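Local coordinates for Crh-like protein 5 (Neosartorya fumigata, PDB 6IBU) that cleaves chitin and transfers the fragments to 1,6-beta-glucan or to other chitin chains, cross-linking polysaccharides at the septa and in the fungal cell wall, at residues K15-S20 with I221-P226; V75-A80 with Y212-K217; Q110-Y115 with T122-G127; G188-N193 with T205-G210. One frame throughout, in Å; residues are numbered along the deposited sequence.

Contact 1: residues K15-S20 with I221-P226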
loop_
_atom_site.group_PDB
_atom_site.type_symbol
_atom_site.label_atom_id
_atom_site.label_comp_id
_atom_site.label_asym_id
_atom_site.label_seq_id
_atom_site.Cartn_x
_atom_site.Cartn_y
_atom_site.Cartn_z
ATOM N N LYS A 15 8.898 -5.819 13.970
ATOM C CA LYS A 15 9.588 -6.987 13.379
ATOM C C LYS A 15 10.158 -6.557 12.029
ATOM O O LYS A 15 9.414 -5.945 11.242
ATOM C CB LYS A 15 8.621 -8.153 13.209
ATOM C CG LYS A 15 9.224 -9.392 12.571
ATOM C CD LYS A 15 8.288 -10.598 12.669
ATOM C CE LYS A 15 8.944 -11.910 12.281
ATOM N NZ LYS A 15 9.750 -12.478 13.390
ATOM N N GLY A 16 11.423 -6.882 11.780
ATOM C CA GLY A 16 12.161 -6.441 10.587
ATOM C C GLY A 16 12.250 -7.541 9.552
ATOM O O GLY A 16 12.179 -8.707 9.925
ATOM N N LEU A 17 12.386 -7.175 8.286
ATOM C CA LEU A 17 12.781 -8.117 7.226
ATOM C C LEU A 17 14.306 -8.228 7.312
ATOM O O LEU A 17 15.012 -7.274 6.892
ATOM C CB LEU A 17 12.300 -7.562 5.888
ATOM C CG LEU A 17 12.798 -8.287 4.652
ATOM C CD1 LEU A 17 12.322 -9.725 4.664
ATOM C CD2 LEU A 17 12.321 -7.597 3.397
ATOM N N ALA A 18 14.809 -9.313 7.906
ATOM C CA ALA A 18 16.254 -9.520 8.136
ATOM C C ALA A 18 16.876 -10.105 6.865
ATOM O O ALA A 18 17.586 -11.117 6.924
ATOM C CB ALA A 18 16.464 -10.384 9.353
ATOM N N ALA A 19 16.601 -9.471 5.736
ATOM C CA ALA A 19 17.107 -9.869 4.408
ATOM C C ALA A 19 17.157 -8.631 3.517
ATOM O O ALA A 19 16.453 -7.653 3.806
ATOM C CB ALA A 19 16.227 -10.943 3.826
ATOM N N SER A 20 17.967 -8.671 2.469
ATOM C CA SER A 20 18.042 -7.536 1.522
ATOM C C SER A 20 16.911 -7.668 0.496
ATOM O O SER A 20 16.495 -6.643 -0.043
ATOM C CB SER A 20 19.410 -7.411 0.910
ATOM O OG SER A 20 19.585 -8.369 -0.114
ATOM N N ILE A 221 10.023 -7.198 -2.421
ATOM C CA ILE A 221 10.502 -6.129 -1.505
ATOM C C ILE A 221 12.024 -6.197 -1.413
ATOM O O ILE A 221 12.583 -7.290 -1.182
ATOM C CB ILE A 221 9.828 -6.222 -0.131
ATOM C CG1 ILE A 221 8.336 -5.896 -0.246
ATOM C CG2 ILE A 221 10.547 -5.321 0.864
ATOM C CD1 ILE A 221 7.553 -6.145 1.016
ATOM N N GLU A 222 12.666 -5.050 -1.586
ATOM C CA GLU A 222 14.116 -4.865 -1.324
ATOM C C GLU A 222 14.249 -4.002 -0.082
ATOM O O GLU A 222 13.624 -2.948 -0.045
ATOM C CB GLU A 222 14.788 -4.190 -2.502
ATOM C CG GLU A 222 14.734 -5.026 -3.753
ATOM C CD GLU A 222 15.480 -4.407 -4.917
ATOM O OE1 GLU A 222 15.947 -3.244 -4.766
ATOM O OE2 GLU A 222 15.602 -5.087 -5.964
ATOM N N ASN A 223 14.920 -4.511 0.937
ATOM C CA ASN A 223 15.102 -3.791 2.211
ATOM C C ASN A 223 16.500 -3.172 2.161
ATOM O O ASN A 223 17.482 -3.937 2.153
ATOM C CB ASN A 223 14.890 -4.707 3.408
ATOM C CG ASN A 223 14.898 -3.950 4.717
ATOM O OD1 ASN A 223 15.138 -2.742 4.739
ATOM N ND2 ASN A 223 14.620 -4.652 5.808
ATOM N N ALA A 224 16.575 -1.848 2.113
ATOM C CA ALA A 224 17.837 -1.071 2.083
ATOM C C ALA A 224 18.609 -1.311 3.390
ATOM O O ALA A 224 19.849 -1.248 3.363
ATOM C CB ALA A 224 17.539 0.406 1.866
ATOM N N ASN A 225 17.894 -1.577 4.484
ATOM C CA ASN A 225 18.469 -1.680 5.852
ATOM C C ASN A 225 17.994 -2.966 6.521
ATOM O O ASN A 225 17.279 -2.940 7.514
ATOM C CB ASN A 225 18.124 -0.427 6.662
ATOM C CG ASN A 225 18.813 0.795 6.087
ATOM O OD1 ASN A 225 19.991 1.023 6.353
ATOM N ND2 ASN A 225 18.130 1.522 5.213
ATOM N N PRO A 226 18.417 -4.150 6.047
ATOM C CA PRO A 226 17.972 -5.395 6.655
ATOM C C PRO A 226 18.239 -5.397 8.167
ATOM O O PRO A 226 19.298 -4.981 8.574
ATOM C CB PRO A 226 18.851 -6.452 5.981
ATOM C CG PRO A 226 19.298 -5.822 4.683
ATOM C CD PRO A 226 19.425 -4.348 4.992
#
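Ile221 meets the loop 15-20 through a single methyl, its CG2 lying 3.8 Å from Leu17 CD2 where the two side chains cross at a slant. Leu17 reaches this far because its CG stands anti to the backbone N (chi1 171°), and the same CD2 also comes up against Asn223 CB. Glu222 contributes mainly backbone: its CA is 3.2 Å from Ser20 O in a CA-H...O contact, while its carboxylate turns to a salt bridge with Arg220. Ser20 O receives a stronger partner from the next residue, Asn223 N, at 2.8 Å.

Asn223 is the centre of the contact. Its ND2 donates to Leu17 O over 2.9 Å, in the carbonyl plane and on a lone pair, although the bond is bent at the hydrogen (133°). The same oxygen closes an inverse gamma turn centred on Ala18, through a weak bond from Ala19 N, and Pro226 CA also leans on it. Asn223 OD1 accepts from Asn225 N at 3.0 Å, an Asx turn that reverses the chain after the strand. With OD1 also bonded to Phe69 N and ND2 to Tyr230 OH, the buried amide is held from both ends. The reversal brings Pro226 back over the loop, its CB 3.5 Å from Ala19 O and its CG 3.8 Å from Ser20 CA.

Around this junction the end of strand 212-223 lies between strand 21-25, reached through Tyr22, and strand 71-78, reached through Lys72, while Phe66 packs on both Leu17 and Ile221.

Contact 2: residues V75-A80 with Y212-K217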
loop_
_atom_site.group_PDB
_atom_site.type_symbol
_atom_site.label_atom_id
_atom_site.label_comp_id
_atom_site.label_asym_id
_atom_site.label_seq_id
_atom_site.Cartn_x
_atom_site.Cartn_y
_atom_site.Cartn_z
ATOM N N VAL A 75 4.787 -4.601 -6.963
ATOM C CA VAL A 75 3.590 -5.471 -6.889
ATOM C C VAL A 75 3.059 -5.665 -8.302
ATOM O O VAL A 75 2.876 -4.684 -9.003
ATOM C CB VAL A 75 2.527 -4.887 -5.952
ATOM C CG1 VAL A 75 1.337 -5.821 -5.844
ATOM C CG2 VAL A 75 3.108 -4.589 -4.580
ATOM N N VAL A 76 2.863 -6.906 -8.724
ATOM C CA VAL A 76 2.182 -7.193 -10.024
ATOM C C VAL A 76 0.680 -7.410 -9.696
ATOM O O VAL A 76 0.456 -8.324 -8.908
ATOM C CB VAL A 76 2.880 -8.379 -10.718
ATOM C CG1 VAL A 76 2.166 -8.819 -11.984
ATOM C CG2 VAL A 76 4.335 -8.050 -11.019
ATOM N N MET A 77 -0.284 -6.537 -10.147
ATOM C CA MET A 77 -1.725 -6.412 -9.766
ATOM C C MET A 77 -2.526 -6.105 -11.030
ATOM O O MET A 77 -2.014 -5.574 -12.080
ATOM C CB MET A 77 -2.002 -5.321 -8.710
ATOM C CG MET A 77 -3.470 -4.980 -8.558
ATOM S SD MET A 77 -3.680 -3.823 -7.298
ATOM C CE MET A 77 -3.091 -2.328 -8.085
ATOM N N LYS A 78 -3.628 -6.783 -10.995
ATOM C CA LYS A 78 -4.756 -6.492 -11.864
ATOM C C LYS A 78 -5.856 -6.015 -10.943
ATOM O O LYS A 78 -6.206 -6.727 -10.038
ATOM C CB LYS A 78 -5.132 -7.724 -12.682
ATOM C CG LYS A 78 -6.214 -7.384 -13.692
ATOM C CD LYS A 78 -6.470 -8.460 -14.693
ATOM C CE LYS A 78 -7.240 -9.585 -14.026
ATOM N NZ LYS A 78 -8.295 -10.158 -14.899
ATOM N N ALA A 79 -6.341 -4.815 -11.148
ATOM C CA ALA A 79 -7.275 -4.166 -10.208
ATOM C C ALA A 79 -8.673 -4.763 -10.372
ATOM O O ALA A 79 -9.015 -5.248 -11.445
ATOM C CB ALA A 79 -7.282 -2.683 -10.430
ATOM N N ALA A 80 -9.451 -4.732 -9.305
ATOM C CA ALA A 80 -10.867 -5.125 -9.323
ATOM C C ALA A 80 -11.600 -4.106 -10.178
ATOM O O ALA A 80 -11.298 -2.916 -10.138
ATOM C CB ALA A 80 -11.405 -5.191 -7.915
ATOM N N TYR A 212 -16.331 -8.448 -7.323
ATOM C CA TYR A 212 -15.223 -7.670 -7.909
ATOM C C TYR A 212 -13.939 -8.162 -7.303
ATOM O O TYR A 212 -13.836 -8.162 -6.071
ATOM C CB TYR A 212 -15.437 -6.195 -7.632
ATOM C CG TYR A 212 -16.813 -5.741 -8.020
ATOM C CD1 TYR A 212 -17.170 -5.638 -9.352
ATOM C CD2 TYR A 212 -17.741 -5.404 -7.053
ATOM C CE1 TYR A 212 -18.420 -5.180 -9.716
ATOM C CE2 TYR A 212 -19.000 -4.953 -7.398
ATOM C CZ TYR A 212 -19.335 -4.853 -8.732
ATOM O OH TYR A 212 -20.577 -4.428 -9.066
ATOM N N THR A 213 -13.013 -8.586 -8.153
ATOM C CA THR A 213 -11.770 -9.211 -7.651
ATOM C C THR A 213 -10.539 -8.482 -8.175
ATOM O O THR A 213 -10.376 -8.353 -9.393
ATOM C CB THR A 213 -11.731 -10.710 -7.944
ATOM O OG1 THR A 213 -12.910 -11.293 -7.379
ATOM C CG2 THR A 213 -10.497 -11.339 -7.339
ATOM N N MET A 214 -9.682 -8.077 -7.252
ATOM C CA MET A 214 -8.302 -7.600 -7.526
ATOM C C MET A 214 -7.384 -8.827 -7.438
ATOM O O MET A 214 -7.615 -9.683 -6.582
ATOM C CB MET A 214 -7.930 -6.516 -6.504
ATOM C CG MET A 214 -6.456 -6.446 -6.111
ATOM S SD MET A 214 -6.234 -5.299 -4.693
ATOM C CE MET A 214 -4.513 -5.598 -4.325
ATOM N N TYR A 215 -6.413 -8.936 -8.325
ATOM C CA TYR A 215 -5.433 -10.054 -8.309
ATOM C C TYR A 215 -4.027 -9.508 -8.115
ATOM O O TYR A 215 -3.611 -8.597 -8.835
ATOM C CB TYR A 215 -5.492 -10.855 -9.607
ATOM C CG TYR A 215 -6.821 -11.514 -9.852
ATOM C CD1 TYR A 215 -7.836 -10.834 -10.506
ATOM C CD2 TYR A 215 -7.049 -12.838 -9.479
ATOM C CE1 TYR A 215 -9.056 -11.437 -10.764
ATOM C CE2 TYR A 215 -8.264 -13.459 -9.736
ATOM C CZ TYR A 215 -9.267 -12.750 -10.381
ATOM O OH TYR A 215 -10.480 -13.310 -10.630
ATOM N N VAL A 216 -3.301 -10.099 -7.183
ATOM C CA VAL A 216 -1.847 -9.821 -7.005
ATOM C C VAL A 216 -1.087 -11.104 -7.331
ATOM O O VAL A 216 -1.231 -12.069 -6.602
ATOM C CB VAL A 216 -1.558 -9.295 -5.586
ATOM C CG1 VAL A 216 -0.055 -9.238 -5.334
ATOM C CG2 VAL A 216 -2.222 -7.937 -5.362
ATOM N N LYS A 217 -0.322 -11.141 -8.406
ATOM C CA LYS A 217 0.358 -12.415 -8.725
ATOM C C LYS A 217 1.748 -12.445 -8.097
ATOM O O LYS A 217 2.167 -13.553 -7.757
ATOM C CB LYS A 217 0.264 -12.861 -10.185
ATOM C CG LYS A 217 0.673 -11.920 -11.285
ATOM C CD LYS A 217 0.052 -12.391 -12.606
ATOM C CE LYS A 217 1.051 -12.488 -13.753
ATOM N NZ LYS A 217 0.619 -13.474 -14.775
HETATM O O HOH W 1 -9.663 -7.608 -12.055
#
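Residues 75-78 and 212-217 form an antiparallel strand pair in the middle of the eight-stranded sheet, and the loop residues Ala79 and Ala80 extend the contact. The short strands run at 153° to one another. Lys78 and Tyr215 make the hydrogen-bonded pair: Lys78 N reaches Tyr215 O and Tyr215 N reaches Lys78 O, both at 2.8 Å and nearly straight. One step along, Met77 faces Val216 as a non-hydrogen-bonded pair, and the ladder resumes where Lys217 N donates to Val76 O at 3.0 Å.

The sheet is one half of the beta-jelly-roll sandwich of the GH16 catalytic domain, the part of the longer protein present in this chain, and it packs behind the concave sheet that carries Glu98 and Glu102. Met77, Met214 and Val216 point into the space between the sheets. Met77 bends at its last torsion (chi3 75°), which brings SD to 3.6 Å from Met214 CE, with the extended Met214 chain crossing it. Val75 CG1 lies 3.7 Å from Val216 CG1, and strands 85-93 and 179-187 cover this layer through Ile89, Ser87, Ser185 and Leu183.

On the other face Lys78 and Tyr215 run side by side in the same direction; Lys78 CE approaches Tyr215 CD1 to 3.8 Å, and Phe139 packs against both residues. Thr213 CG2 sits over one face of the Tyr215 ring, towards its rim. Beyond Lys78 the ladder changes character. A water lies between Ala79 O and Thr213 O, and Ala80 turns its CB onto the neighbouring strand, 3.4 Å from Met214 N and also close to Tyr212 CB.

Contact 3: residues Q110-Y115 with T122-G127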
loop_
_atom_site.group_PDB
_atom_site.type_symbol
_atom_site.label_atom_id
_atom_site.label_comp_id
_atom_site.label_asym_id
_atom_site.label_seq_id
_atom_site.Cartn_x
_atom_site.Cartn_y
_atom_site.Cartn_z
ATOM N N GLN A 110 -6.680 5.383 -15.260
ATOM C CA GLN A 110 -5.748 5.985 -14.283
ATOM C C GLN A 110 -5.562 5.071 -13.065
ATOM O O GLN A 110 -6.366 4.127 -12.837
ATOM C CB GLN A 110 -6.232 7.342 -13.801
ATOM C CG GLN A 110 -6.871 8.227 -14.862
ATOM C CD GLN A 110 -7.451 9.467 -14.208
ATOM O OE1 GLN A 110 -6.947 10.571 -14.363
ATOM N NE2 GLN A 110 -8.482 9.285 -13.404
ATOM N N VAL A 111 -4.493 5.353 -12.330
ATOM C CA VAL A 111 -4.280 4.919 -10.924
ATOM C C VAL A 111 -3.957 6.185 -10.138
ATOM O O VAL A 111 -3.373 7.110 -10.701
ATOM C CB VAL A 111 -3.166 3.865 -10.794
ATOM C CG1 VAL A 111 -3.552 2.572 -11.479
ATOM C CG2 VAL A 111 -1.842 4.371 -11.343
ATOM N N GLN A 112 -4.341 6.227 -8.876
ATOM C CA GLN A 112 -3.995 7.388 -8.028
ATOM C C GLN A 112 -2.722 7.052 -7.252
ATOM O O GLN A 112 -2.568 5.921 -6.819
ATOM C CB GLN A 112 -5.156 7.786 -7.126
ATOM C CG GLN A 112 -4.939 9.180 -6.565
ATOM C CD GLN A 112 -5.899 9.552 -5.473
ATOM O OE1 GLN A 112 -6.367 10.684 -5.423
ATOM N NE2 GLN A 112 -6.198 8.612 -4.595
ATOM N N THR A 113 -1.819 8.009 -7.145
ATOM C CA THR A 113 -0.637 7.900 -6.263
ATOM C C THR A 113 -0.902 8.755 -5.041
ATOM O O THR A 113 -1.598 9.745 -5.132
ATOM C CB THR A 113 0.675 8.285 -6.953
ATOM O OG1 THR A 113 0.606 9.634 -7.415
ATOM C CG2 THR A 113 1.058 7.342 -8.079
ATOM N N ASN A 114 -0.360 8.376 -3.916
ATOM C CA ASN A 114 -0.620 9.141 -2.684
ATOM C C ASN A 114 0.463 8.915 -1.644
ATOM O O ASN A 114 1.148 7.893 -1.683
ATOM C CB ASN A 114 -1.947 8.729 -2.084
ATOM C CG ASN A 114 -2.808 9.937 -1.851
ATOM O OD1 ASN A 114 -2.473 10.809 -1.057
ATOM N ND2 ASN A 114 -3.892 10.006 -2.602
ATOM N N TYR A 115 0.570 9.842 -0.716
ATOM C CA TYR A 115 1.448 9.673 0.456
ATOM C C TYR A 115 0.876 10.522 1.581
ATOM O O TYR A 115 0.135 11.475 1.301
ATOM C CB TYR A 115 2.889 10.029 0.101
ATOM C CG TYR A 115 3.183 11.502 0.168
ATOM C CD1 TYR A 115 2.902 12.340 -0.896
ATOM C CD2 TYR A 115 3.700 12.052 1.323
ATOM C CE1 TYR A 115 3.157 13.695 -0.817
ATOM C CE2 TYR A 115 3.979 13.404 1.418
ATOM C CZ TYR A 115 3.711 14.219 0.339
ATOM O OH TYR A 115 3.963 15.544 0.432
ATOM N N THR A 122 -4.018 16.916 6.370
ATOM C CA THR A 122 -4.414 18.345 6.373
ATOM C C THR A 122 -4.632 18.894 4.954
ATOM O O THR A 122 -5.739 19.404 4.730
ATOM C CB THR A 122 -3.409 19.175 7.175
ATOM O OG1 THR A 122 -4.161 20.316 7.570
ATOM C CG2 THR A 122 -2.146 19.542 6.422
ATOM N N THR A 123 -3.641 18.854 4.051
ATOM C CA THR A 123 -3.802 19.318 2.643
ATOM C C THR A 123 -4.237 18.112 1.796
ATOM O O THR A 123 -4.472 17.036 2.380
ATOM C CB THR A 123 -2.535 19.999 2.102
ATOM N N TYR A 124 -4.370 18.293 0.475
ATOM C CA TYR A 124 -4.484 17.195 -0.522
ATOM C C TYR A 124 -3.519 17.460 -1.687
ATOM O O TYR A 124 -3.927 17.351 -2.870
ATOM C CB TYR A 124 -5.921 17.010 -1.005
ATOM C CG TYR A 124 -6.162 15.629 -1.558
ATOM C CD1 TYR A 124 -5.781 15.294 -2.849
ATOM C CD2 TYR A 124 -6.718 14.638 -0.762
ATOM C CE1 TYR A 124 -5.985 14.021 -3.350
ATOM C CE2 TYR A 124 -6.926 13.359 -1.245
ATOM C CZ TYR A 124 -6.564 13.054 -2.545
ATOM O OH TYR A 124 -6.774 11.792 -3.008
ATOM N N ASP A 125 -2.271 17.796 -1.327
ATOM C CA ASP A 125 -1.085 17.927 -2.219
ATOM C C ASP A 125 -0.421 16.547 -2.347
ATOM O O ASP A 125 0.634 16.441 -3.009
ATOM C CB ASP A 125 -0.135 18.984 -1.649
ATOM C CG ASP A 125 0.720 18.493 -0.485
ATOM O OD1 ASP A 125 1.771 17.885 -0.767
ATOM O OD2 ASP A 125 0.334 18.722 0.697
ATOM N N ARG A 126 -1.024 15.543 -1.709
ATOM C CA ARG A 126 -0.484 14.185 -1.485
ATOM C C ARG A 126 -0.873 13.289 -2.665
ATOM O O ARG A 126 -0.109 12.393 -2.947
ATOM C CB ARG A 126 -1.031 13.667 -0.153
ATOM C CG ARG A 126 -0.764 14.612 1.015
ATOM C CD ARG A 126 -1.411 14.188 2.320
ATOM N NE ARG A 126 -2.809 14.612 2.426
ATOM C CZ ARG A 126 -3.853 13.941 1.924
ATOM N NH1 ARG A 126 -5.081 14.413 2.062
ATOM N NH2 ARG A 126 -3.675 12.785 1.308
ATOM N N GLY A 127 -1.988 13.590 -3.341
ATOM C CA GLY A 127 -2.626 12.747 -4.373
ATOM C C GLY A 127 -2.371 13.258 -5.785
ATOM O O GLY A 127 -2.535 14.460 -6.037
#
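Arg126 and Tyr115 bury the most surface here, with Asn114 next. Arg126 CB lies over one face of the Tyr115 ring, whose CD1 is 3.6 Å from Arg126 O and whose CE1 is 3.7 Å from Arg126 CA; the Tyr115 side chain thus lies along the backbone of the loop. The arginine chain bends at chi3 (-84°), and its guanidinium hooks back to its own loop, NH1 donating to Thr123 O at 2.7 Å. One edge of this group faces Asn114 OD1, with amide and guanidinium planes 25° apart.

The contact forms where the chain leaves strand 110-116 and returns towards strand 128-131, the outermost strand on this side of the concave GH16 sheet. Before that strand begins, the backbones are joined by CA-H...O contacts, Gly127 CA to Thr113 O and Asn114 CA to Arg126 O, each 3.3 Å. Arg161 donates to Arg126 O as well. The other end of the Asn114 amide makes a weak hydrogen bond, ND2 to Tyr124 OH at 3.4 Å, the poorly ordered ring standing almost perpendicular to the amide. Asn114 lies about 5 Å, side chain to side chain, from Glu98, the probable nucleophile, and Gln112 about 4 Å from chitin-binding Glu102.

Contact 4: residues G188-N193 with T205-G210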
loop_
_atom_site.group_PDB
_atom_site.type_symbol
_atom_site.label_atom_id
_atom_site.label_comp_id
_atom_site.label_asym_id
_atom_site.label_seq_id
_atom_site.Cartn_x
_atom_site.Cartn_y
_atom_site.Cartn_z
ATOM N N GLY A 188 -14.987 1.585 -1.634
ATOM C CA GLY A 188 -14.980 3.030 -1.358
ATOM C C GLY A 188 -16.386 3.567 -1.495
ATOM O O GLY A 188 -16.731 4.521 -0.814
ATOM N N GLY A 189 -17.178 2.926 -2.352
ATOM C CA GLY A 189 -18.562 3.306 -2.646
ATOM C C GLY A 189 -19.580 2.578 -1.778
ATOM O O GLY A 189 -20.729 2.496 -2.199
ATOM N N ASP A 190 -19.175 2.035 -0.629
ATOM C CA ASP A 190 -20.084 1.513 0.420
ATOM C C ASP A 190 -21.049 2.635 0.784
ATOM O O ASP A 190 -20.599 3.737 1.079
ATOM C CB ASP A 190 -19.257 1.073 1.628
ATOM C CG ASP A 190 -20.016 0.322 2.705
ATOM O OD1 ASP A 190 -21.110 0.798 3.069
ATOM O OD2 ASP A 190 -19.454 -0.698 3.219
ATOM N N PRO A 191 -22.384 2.421 0.748
ATOM C CA PRO A 191 -23.340 3.466 1.121
ATOM C C PRO A 191 -23.106 4.052 2.525
ATOM O O PRO A 191 -23.383 5.208 2.752
ATOM C CB PRO A 191 -24.698 2.760 1.078
ATOM C CG PRO A 191 -24.494 1.571 0.174
ATOM C CD PRO A 191 -23.043 1.179 0.332
ATOM N N SER A 192 -22.542 3.253 3.427
ATOM C CA SER A 192 -22.231 3.670 4.814
ATOM C C SER A 192 -21.005 4.590 4.862
ATOM O O SER A 192 -20.706 5.087 5.949
ATOM C CB SER A 192 -22.060 2.473 5.702
ATOM O OG SER A 192 -20.693 2.122 5.817
ATOM N N ASN A 193 -20.302 4.817 3.758
ATOM C CA ASN A 193 -19.087 5.671 3.777
ATOM C C ASN A 193 -19.498 7.135 3.675
ATOM O O ASN A 193 -20.582 7.447 3.182
ATOM C CB ASN A 193 -18.121 5.306 2.655
ATOM C CG ASN A 193 -17.418 3.985 2.868
ATOM O OD1 ASN A 193 -17.489 3.392 3.940
ATOM N ND2 ASN A 193 -16.733 3.520 1.837
ATOM N N THR A 205 -21.196 1.555 -4.669
ATOM C CA THR A 205 -20.870 0.169 -5.067
ATOM C C THR A 205 -22.165 -0.629 -5.088
ATOM O O THR A 205 -22.925 -0.490 -4.140
ATOM C CB THR A 205 -19.829 -0.464 -4.145
ATOM O OG1 THR A 205 -18.636 0.282 -4.351
ATOM C CG2 THR A 205 -19.608 -1.930 -4.444
ATOM N N ASP A 206 -22.375 -1.395 -6.153
ATOM C CA ASP A 206 -23.516 -2.322 -6.322
ATOM C C ASP A 206 -22.979 -3.746 -6.130
ATOM O O ASP A 206 -22.513 -4.325 -7.119
ATOM C CB ASP A 206 -24.165 -2.135 -7.697
ATOM C CG ASP A 206 -25.392 -3.010 -7.909
ATOM O OD1 ASP A 206 -26.183 -3.123 -6.944
ATOM O OD2 ASP A 206 -25.556 -3.552 -9.032
ATOM N N TYR A 207 -23.034 -4.269 -4.905
ATOM C CA TYR A 207 -22.436 -5.578 -4.537
ATOM C C TYR A 207 -23.052 -6.713 -5.341
ATOM O O TYR A 207 -22.325 -7.635 -5.722
ATOM C CB TYR A 207 -22.616 -5.851 -3.053
ATOM C CG TYR A 207 -21.937 -4.819 -2.204
ATOM C CD1 TYR A 207 -20.574 -4.858 -1.993
ATOM C CD2 TYR A 207 -22.666 -3.802 -1.627
ATOM C CE1 TYR A 207 -19.949 -3.908 -1.202
ATOM C CE2 TYR A 207 -22.061 -2.845 -0.836
ATOM C CZ TYR A 207 -20.697 -2.893 -0.642
ATOM O OH TYR A 207 -20.130 -1.940 0.138
ATOM N N SER A 208 -24.350 -6.636 -5.612
ATOM C CA SER A 208 -25.093 -7.706 -6.318
ATOM C C SER A 208 -24.574 -7.842 -7.760
ATOM O O SER A 208 -24.593 -8.973 -8.279
ATOM C CB SER A 208 -26.577 -7.448 -6.216
ATOM O OG SER A 208 -26.861 -6.066 -5.970
ATOM N N ALA A 209 -24.064 -6.756 -8.366
ATOM C CA ALA A 209 -23.526 -6.755 -9.749
ATOM C C ALA A 209 -22.087 -7.278 -9.744
ATOM O O ALA A 209 -21.474 -7.358 -10.834
ATOM C CB ALA A 209 -23.607 -5.369 -10.335
ATOM N N GLY A 210 -21.586 -7.663 -8.565
ATOM C CA GLY A 210 -20.246 -8.231 -8.364
ATOM C C GLY A 210 -20.145 -9.697 -8.809
ATOM O O GLY A 210 -20.864 -10.144 -9.704
HETATM O O HOH W 2 -18.365 -2.602 1.978
#
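Asp190, which faces Tyr207 across the contact, has its OD1 gripped by Ser192 N at 2.9 Å and by Gln56 NE2. The first bond makes an Asx turn, set within the type I beta turn Asp190-Asn193 that leads from strand 179-187 into helix 195-201. Asp190 CG is anti to the backbone N (chi1 -171°), and the second oxygen is turned towards the tyrosine. There a water bridges the segments: it donates to Asp190 OD2 at 2.5 Å and lies 2.6 Å from Tyr207 OH. The carboxylate and ring planes are about 80° apart.

The segments are also joined directly by a backbone bond. Thr205 N donates to Gly189 O at 2.7 Å. Glycine at this point allows close approach: Thr205 OG1 comes within 3.5 Å of Gly189 CA while bonding to Thr83 O. The threonine's other branch, CG2, rests 3.8 Å above one face of the Tyr207 ring, near its rim, and Ala187 packs on both residues.

The two segments flank helix 195-201, which carries the chitin-binding Thr197, and the preceding strand carries Trp186, another chitin-binding residue. The contact therefore draws together the entry and exit of a helical excursion beside the substrate-binding region. Gly188 O is tied to the same turn by Asn193 ND2 at 2.8 Å. At the edge of the Tyr207 ring, close to its plane, Pro191 CD lies 4.3 Å from CE2.

From the N terminus, the loop 15-20 is the first to engage and the last to be closed, by 221-226, so contact 1 encloses the other three. Contact 2 opens on strand 71-78 and closes on strand 212-223, whose far end serves contact 1; the two share a sheet. Within the span of contact 2, contact 3 closes a short loop at the concave sheet, and contact 4 later closes the helical excursion after strand 179-187. These two follow in series, and no contact crosses another. Contacts 2 and 4 touch through a probable hydrogen bond from Tyr212 OH to Asp206 O, whereas contacts 1 and 4 lie on opposite sides of the chain's centre.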